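Local coordinates for protein ylmH (Streptococcus pneumoniae, PDB 2FPH) that is a cell division protein that probably binds nucleic acid through a putative RNA-binding domain of the RRM clan, at residues A[83-88]-A[158-163]; A[88-93]-A[129-134]. All coordinates share one frame; numbering follows the deposited sequence.

Interaction 1 of 2, residues A[83-88]-A[158-163]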
loop_
_atom_site.group_PDB
_atom_site.type_symbol
_atom_site.label_atom_id
_atom_site.label_comp_id
_atom_site.label_asym_id
_atom_site.label_seq_id
_atom_site.Cartn_x
_atom_site.Cartn_y
_atom_site.Cartn_z
ATOM N N PHE A 83 9.044 -1.452 4.554
ATOM C CA PHE A 83 7.745 -1.019 4.019
ATOM C C PHE A 83 6.490 -1.464 4.814
ATOM O O PHE A 83 5.331 -0.991 4.578
ATOM C CB PHE A 83 7.562 -1.484 2.557
ATOM C CG PHE A 83 8.567 -0.928 1.606
ATOM C CD1 PHE A 83 8.436 0.353 1.104
ATOM C CD2 PHE A 83 9.673 -1.680 1.204
ATOM C CE1 PHE A 83 9.341 0.872 0.247
ATOM C CE2 PHE A 83 10.612 -1.136 0.315
ATOM C CZ PHE A 83 10.418 0.152 -0.183
ATOM N N GLU A 84 6.700 -2.351 5.773
ATOM C CA GLU A 84 5.628 -2.757 6.700
ATOM C C GLU A 84 4.398 -3.252 5.913
ATOM O O GLU A 84 3.261 -2.822 6.169
ATOM C CB GLU A 84 5.295 -1.608 7.664
ATOM C CG GLU A 84 6.425 -1.273 8.630
ATOM C CD GLU A 84 6.128 -0.208 9.653
ATOM O OE1 GLU A 84 4.970 0.172 9.875
ATOM O OE2 GLU A 84 7.110 0.305 10.246
ATOM N N ILE A 85 4.645 -4.124 4.933
ATOM C CA ILE A 85 3.576 -4.721 4.110
ATOM C C ILE A 85 3.489 -6.198 4.392
ATOM O O ILE A 85 4.522 -6.885 4.401
ATOM C CB ILE A 85 3.817 -4.471 2.584
ATOM C CG1 ILE A 85 3.771 -2.957 2.273
ATOM C CG2 ILE A 85 2.696 -5.109 1.750
ATOM C CD1 ILE A 85 4.333 -2.614 0.912
ATOM N N SER A 86 2.259 -6.683 4.622
ATOM C CA SER A 86 1.984 -8.105 4.881
ATOM C C SER A 86 1.189 -8.638 3.676
ATOM O O SER A 86 0.351 -7.911 3.118
ATOM C CB SER A 86 1.132 -8.205 6.137
ATOM O OG SER A 86 0.907 -9.524 6.597
ATOM N N LEU A 87 1.450 -9.862 3.233
ATOM C CA LEU A 87 0.574 -10.471 2.251
ATOM C C LEU A 87 -0.370 -11.367 3.033
ATOM O O LEU A 87 0.097 -12.234 3.779
ATOM C CB LEU A 87 1.324 -11.302 1.217
ATOM C CG LEU A 87 0.628 -11.999 0.047
ATOM C CD1 LEU A 87 -0.053 -11.121 -0.933
ATOM C CD2 LEU A 87 1.619 -12.922 -0.695
ATOM N N GLN A 88 -1.674 -11.225 2.808
ATOM C CA GLN A 88 -2.660 -12.097 3.439
ATOM C C GLN A 88 -3.396 -12.886 2.381
ATOM O O GLN A 88 -3.987 -12.315 1.466
ATOM C CB GLN A 88 -3.683 -11.274 4.268
ATOM C CG GLN A 88 -3.050 -10.522 5.432
ATOM C CD GLN A 88 -2.542 -11.444 6.514
ATOM O OE1 GLN A 88 -3.303 -12.260 7.068
ATOM N NE2 GLN A 88 -1.254 -11.309 6.853
ATOM N N ARG A 158 1.127 -15.071 4.116
ATOM C CA ARG A 158 1.884 -15.798 3.090
ATOM C C ARG A 158 3.154 -15.018 2.692
ATOM O O ARG A 158 3.100 -13.795 2.590
ATOM C CB ARG A 158 1.078 -15.917 1.805
ATOM C CG ARG A 158 -0.187 -16.706 1.894
ATOM C CD ARG A 158 0.056 -18.179 1.949
ATOM N NE ARG A 158 -0.629 -18.746 3.091
ATOM C CZ ARG A 158 -1.702 -19.508 3.035
ATOM N NH1 ARG A 158 -2.258 -19.869 1.882
ATOM N NH2 ARG A 158 -2.217 -19.929 4.166
ATOM N N PRO A 159 4.283 -15.683 2.414
ATOM C CA PRO A 159 5.422 -14.997 1.756
ATOM C C PRO A 159 5.116 -14.356 0.416
ATOM O O PRO A 159 4.308 -14.901 -0.336
ATOM C CB PRO A 159 6.445 -16.126 1.522
ATOM C CG PRO A 159 6.028 -17.253 2.384
ATOM C CD PRO A 159 4.592 -17.076 2.777
ATOM N N PHE A 160 5.775 -13.243 0.092
ATOM C CA PHE A 160 5.568 -12.629 -1.207
ATOM C C PHE A 160 6.064 -13.505 -2.345
ATOM O O PHE A 160 5.654 -13.292 -3.465
ATOM C CB PHE A 160 6.149 -11.216 -1.277
ATOM C CG PHE A 160 5.281 -10.196 -0.612
ATOM C CD1 PHE A 160 5.425 -9.971 0.738
ATOM C CD2 PHE A 160 4.309 -9.490 -1.321
ATOM C CE1 PHE A 160 4.645 -9.047 1.388
ATOM C CE2 PHE A 160 3.496 -8.559 -0.651
ATOM C CZ PHE A 160 3.695 -8.353 0.699
ATOM N N THR A 161 6.932 -14.479 -2.031
ATOM C CA THR A 161 7.241 -15.616 -2.923
ATOM C C THR A 161 5.984 -16.252 -3.478
ATOM O O THR A 161 5.946 -16.651 -4.640
ATOM C CB THR A 161 7.925 -16.793 -2.165
ATOM O OG1 THR A 161 8.865 -16.336 -1.199
ATOM C CG2 THR A 161 8.734 -17.671 -3.138
ATOM N N GLU A 162 4.997 -16.396 -2.583
ATOM C CA GLU A 162 3.747 -17.147 -2.813
ATOM C C GLU A 162 2.653 -16.274 -3.396
ATOM O O GLU A 162 1.482 -16.600 -3.319
ATOM C CB GLU A 162 3.255 -17.715 -1.486
ATOM C CG GLU A 162 3.447 -19.201 -1.314
ATOM C CD GLU A 162 2.600 -19.749 -0.194
ATOM O OE1 GLU A 162 1.367 -19.521 -0.211
ATOM O OE2 GLU A 162 3.165 -20.387 0.716
ATOM N N LYS A 163 3.061 -15.197 -4.048
ATOM C CA LYS A 163 2.203 -14.060 -4.321
ATOM C C LYS A 163 1.529 -14.245 -5.676
ATOM O O LYS A 163 2.182 -14.562 -6.668
ATOM C CB LYS A 163 3.088 -12.819 -4.305
ATOM C CG LYS A 163 2.444 -11.571 -3.888
ATOM C CD LYS A 163 1.738 -10.914 -5.032
ATOM C CE LYS A 163 2.566 -9.801 -5.665
ATOM N NZ LYS A 163 3.028 -10.149 -7.053
#
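With chi1 at -178°, Leu87 turns CG away from its own backbone N and sends both methyls toward the main chain of 158-163, while Phe160, its CG anti to the carbonyl carbon (chi1 -78°), brings the end of its ring nearer to strand 85-91, with CZ reaching Ile85 and Leu87. The leucine and the ring meet in a CH-pi contact. CB of Leu87 sits over one face of the Phe160 ring, 3.9 Å from its centroid and 15° off the ring normal. The far corner of the ring, CZ, also meets CG2 of Ile85 at 3.6 Å; this methyl comes obliquely, and the two side chains cross at about a right angle. CZ lies close to the main chain as well, 3.7 Å from Leu87 N. Phe80 meets the Phe160 ring edge-to-face, an aromatic neighbour beside the aliphatic groups of the strand.

Strand 85-91 is the central strand of an RRM-like antiparallel sheet, and 158-163 is the chain that leaves its neighbour, strand 151-157, and bends across the face bearing Ile85 and Leu87. The opposite face, with Ser86 and Gln88, packs on helix 138-144. Leaving the sheet, Arg158 still makes a strand-like bond, its N donating to Leu87 O at 3.0 Å. Its guanidinium end leads away to a salt bridge with Glu156.

Beyond the bond, the methyls of Leu87 lie against the turn. CD2 lies 3.4 Å from Pro159 O, an oxygen that also accepts the backbone N-H of Glu162, and 3.6 Å from CG of Lys163, which runs across the leucine at roughly a right angle. CB of Arg158 touches the same methyl.

Interaction 2 of 2, residues A[88-93]-A[129-134]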
loop_
_atom_site.group_PDB
_atom_site.type_symbol
_atom_site.label_atom_id
_atom_site.label_comp_id
_atom_site.label_asym_id
_atom_site.label_seq_id
_atom_site.Cartn_x
_atom_site.Cartn_y
_atom_site.Cartn_z
ATOM N N GLN A 88 -1.674 -11.225 2.808
ATOM C CA GLN A 88 -2.660 -12.097 3.439
ATOM C C GLN A 88 -3.396 -12.886 2.381
ATOM O O GLN A 88 -3.987 -12.315 1.466
ATOM C CB GLN A 88 -3.683 -11.274 4.268
ATOM C CG GLN A 88 -3.050 -10.522 5.432
ATOM C CD GLN A 88 -2.542 -11.444 6.514
ATOM O OE1 GLN A 88 -3.303 -12.260 7.068
ATOM N NE2 GLN A 88 -1.254 -11.309 6.853
ATOM N N GLU A 89 -3.353 -14.212 2.531
ATOM C CA GLU A 89 -4.234 -15.087 1.772
ATOM C C GLU A 89 -5.624 -15.053 2.359
ATOM O O GLU A 89 -5.801 -15.154 3.579
ATOM C CB GLU A 89 -3.771 -16.532 1.834
ATOM C CG GLU A 89 -4.543 -17.397 0.862
ATOM C CD GLU A 89 -3.836 -17.622 -0.455
ATOM O OE1 GLU A 89 -2.594 -17.459 -0.524
ATOM O OE2 GLU A 89 -4.549 -18.003 -1.410
ATOM N N ILE A 90 -6.608 -14.932 1.478
ATOM C CA ILE A 90 -8.021 -14.915 1.881
ATOM C C ILE A 90 -8.453 -16.350 1.684
ATOM O O ILE A 90 -8.827 -16.724 0.571
ATOM C CB ILE A 90 -8.858 -13.935 1.040
ATOM C CG1 ILE A 90 -8.347 -12.491 1.213
ATOM C CG2 ILE A 90 -10.314 -13.945 1.493
ATOM C CD1 ILE A 90 -8.982 -11.432 0.326
ATOM N N VAL A 91 -8.307 -17.145 2.750
ATOM C CA VAL A 91 -8.594 -18.577 2.737
ATOM C C VAL A 91 -10.123 -18.816 2.764
ATOM O O VAL A 91 -10.818 -18.500 3.727
ATOM C CB VAL A 91 -7.859 -19.378 3.878
ATOM C CG1 VAL A 91 -8.128 -20.849 3.759
ATOM C CG2 VAL A 91 -6.313 -19.141 3.800
ATOM N N TYR A 92 -10.533 -19.461 1.678
ATOM C CA TYR A 92 -11.845 -19.569 1.109
ATOM C C TYR A 92 -12.378 -18.451 0.201
ATOM O O TYR A 92 -13.411 -17.850 0.493
ATOM C CB TYR A 92 -12.865 -20.036 2.079
ATOM C CG TYR A 92 -13.547 -21.241 1.474
ATOM C CD1 TYR A 92 -12.889 -22.436 1.396
ATOM C CD2 TYR A 92 -14.825 -21.145 0.921
ATOM C CE1 TYR A 92 -13.463 -23.525 0.843
ATOM C CE2 TYR A 92 -15.443 -22.263 0.373
ATOM C CZ TYR A 92 -14.745 -23.441 0.339
ATOM O OH TYR A 92 -15.314 -24.538 -0.185
ATOM N N SER A 93 -11.633 -18.214 -0.883
ATOM C CA SER A 93 -12.084 -17.508 -2.088
ATOM C C SER A 93 -12.559 -16.083 -1.840
ATOM O O SER A 93 -12.500 -15.561 -0.721
ATOM C CB SER A 93 -13.191 -18.291 -2.860
ATOM O OG SER A 93 -13.806 -19.132 -1.888
ATOM N N ALA A 129 -7.375 -15.929 -3.473
ATOM C CA ALA A 129 -7.410 -14.487 -3.349
ATOM C C ALA A 129 -6.457 -14.117 -2.250
ATOM O O ALA A 129 -6.231 -14.894 -1.316
ATOM C CB ALA A 129 -8.781 -13.976 -3.011
ATOM N N GLN A 130 -5.871 -12.940 -2.443
ATOM C CA GLN A 130 -4.931 -12.351 -1.501
ATOM C C GLN A 130 -5.134 -10.860 -1.398
ATOM O O GLN A 130 -5.669 -10.239 -2.286
ATOM C CB GLN A 130 -3.478 -12.601 -1.883
ATOM C CG GLN A 130 -3.111 -14.103 -1.881
ATOM C CD GLN A 130 -1.774 -14.354 -2.542
ATOM O OE1 GLN A 130 -1.280 -13.492 -3.294
ATOM N NE2 GLN A 130 -1.177 -15.512 -2.261
ATOM N N ILE A 131 -4.667 -10.279 -0.297
ATOM C CA ILE A 131 -4.571 -8.822 -0.165
ATOM C C ILE A 131 -3.260 -8.410 0.508
ATOM O O ILE A 131 -2.804 -9.118 1.414
ATOM C CB ILE A 131 -5.843 -8.325 0.598
ATOM C CG1 ILE A 131 -5.882 -6.805 0.638
ATOM C CG2 ILE A 131 -5.959 -8.991 2.009
ATOM C CD1 ILE A 131 -7.093 -6.253 1.198
ATOM N N MET A 132 -2.649 -7.319 -0.004
ATOM C CA MET A 132 -1.453 -6.692 0.532
ATOM C C MET A 132 -1.922 -5.595 1.482
ATOM O O MET A 132 -2.714 -4.732 1.082
ATOM C CB MET A 132 -0.659 -6.058 -0.623
ATOM C CG MET A 132 -0.346 -7.046 -1.706
ATOM S SD MET A 132 0.910 -6.504 -2.944
ATOM C CE MET A 132 1.628 -8.004 -3.275
ATOM N N ILE A 133 -1.532 -5.688 2.744
ATOM C CA ILE A 133 -1.962 -4.720 3.776
ATOM C C ILE A 133 -0.850 -4.062 4.517
ATOM O O ILE A 133 0.254 -4.553 4.531
ATOM C CB ILE A 133 -2.882 -5.410 4.811
ATOM C CG1 ILE A 133 -2.082 -6.438 5.644
ATOM C CG2 ILE A 133 -4.100 -6.017 4.089
ATOM C CD1 ILE A 133 -2.780 -6.802 6.902
ATOM N N ASN A 134 -1.146 -2.927 5.112
ATOM C CA ASN A 134 -0.245 -2.230 6.048
ATOM C C ASN A 134 -0.225 -3.088 7.316
ATOM O O ASN A 134 -1.245 -3.321 7.889
ATOM C CB ASN A 134 -0.849 -0.866 6.307
ATOM C CG ASN A 134 -0.143 -0.070 7.407
ATOM O OD1 ASN A 134 0.524 -0.614 8.272
ATOM N ND2 ASN A 134 -0.231 1.270 7.299
#
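Glu89 and Gln130, facing each other as a non-hydrogen-bonded pair on antiparallel strands, set a carboxylate and an amide almost at right angles, their planes 82° apart. NE2 of Gln130 donates to OE1 of Glu89 at 3.0 Å with a nearly straight N-H (176°). The acceptor lies in the plane of the amide, yet the amide approaches from above the carboxylate plane. The glutamate chain bends at chi2 (97°) to bring its oxygen across to the neighbouring strand, whereas the glutamine runs out extended. Both ends of that amide are engaged further: OE1 accepts from Ile164 N and NE2 also donates to Glu162 O, which should fix its rotation.

On the other face, mostly aliphatic groups lie side by side. CB of Gln88 rests 3.9 Å from CG2 of Ile131, and its CG meets CD1 of Ile133 obliquely. Ile90 places CB 4.1 Å from CB of Ala129 and reaches with CD1 toward CG2 of Ile131. Leu138 and Phe141 of helix 138-144 pack against this face.

Beneath the side chains, Gln88 and Ile131 exchange two backbone bonds, N to O in each direction, both 2.8 Å long. Ile90 N then donates to Ala129 O. Between these, CA of Gln130 makes a C-H...O contact with Gln88 O. Ala129 N, by contrast, is buried without a partner. A polar pair on one face and, on the other, a largely aliphatic layer against helix 138-144, where the amide of Gln88 bonds to Gln142, join two central strands of an alpha/beta sandwich like that of RRM domains.

After the N-terminal helices and small sheet, strand 85-91 is the first element of both contacts, with Gln88 common to the two. From it the chain passes through helix 97-105 and strand 119-123 before strand 130-134 returns alongside, closing the shorter loop at interaction 2. Helix 138-144 follows, then strand 151-157 on the other flank of strand 85-91, and the chain beyond it closes the longer loop at interaction 1. The smaller closure therefore lies within the larger, without crossing it. The two contacts also touch directly: Phe160 packs on Met132, and Glu162 O bonds to Gln130 NE2, resting the turn after strand 151-157 on both neighbouring strands, 130-134 and 85-91.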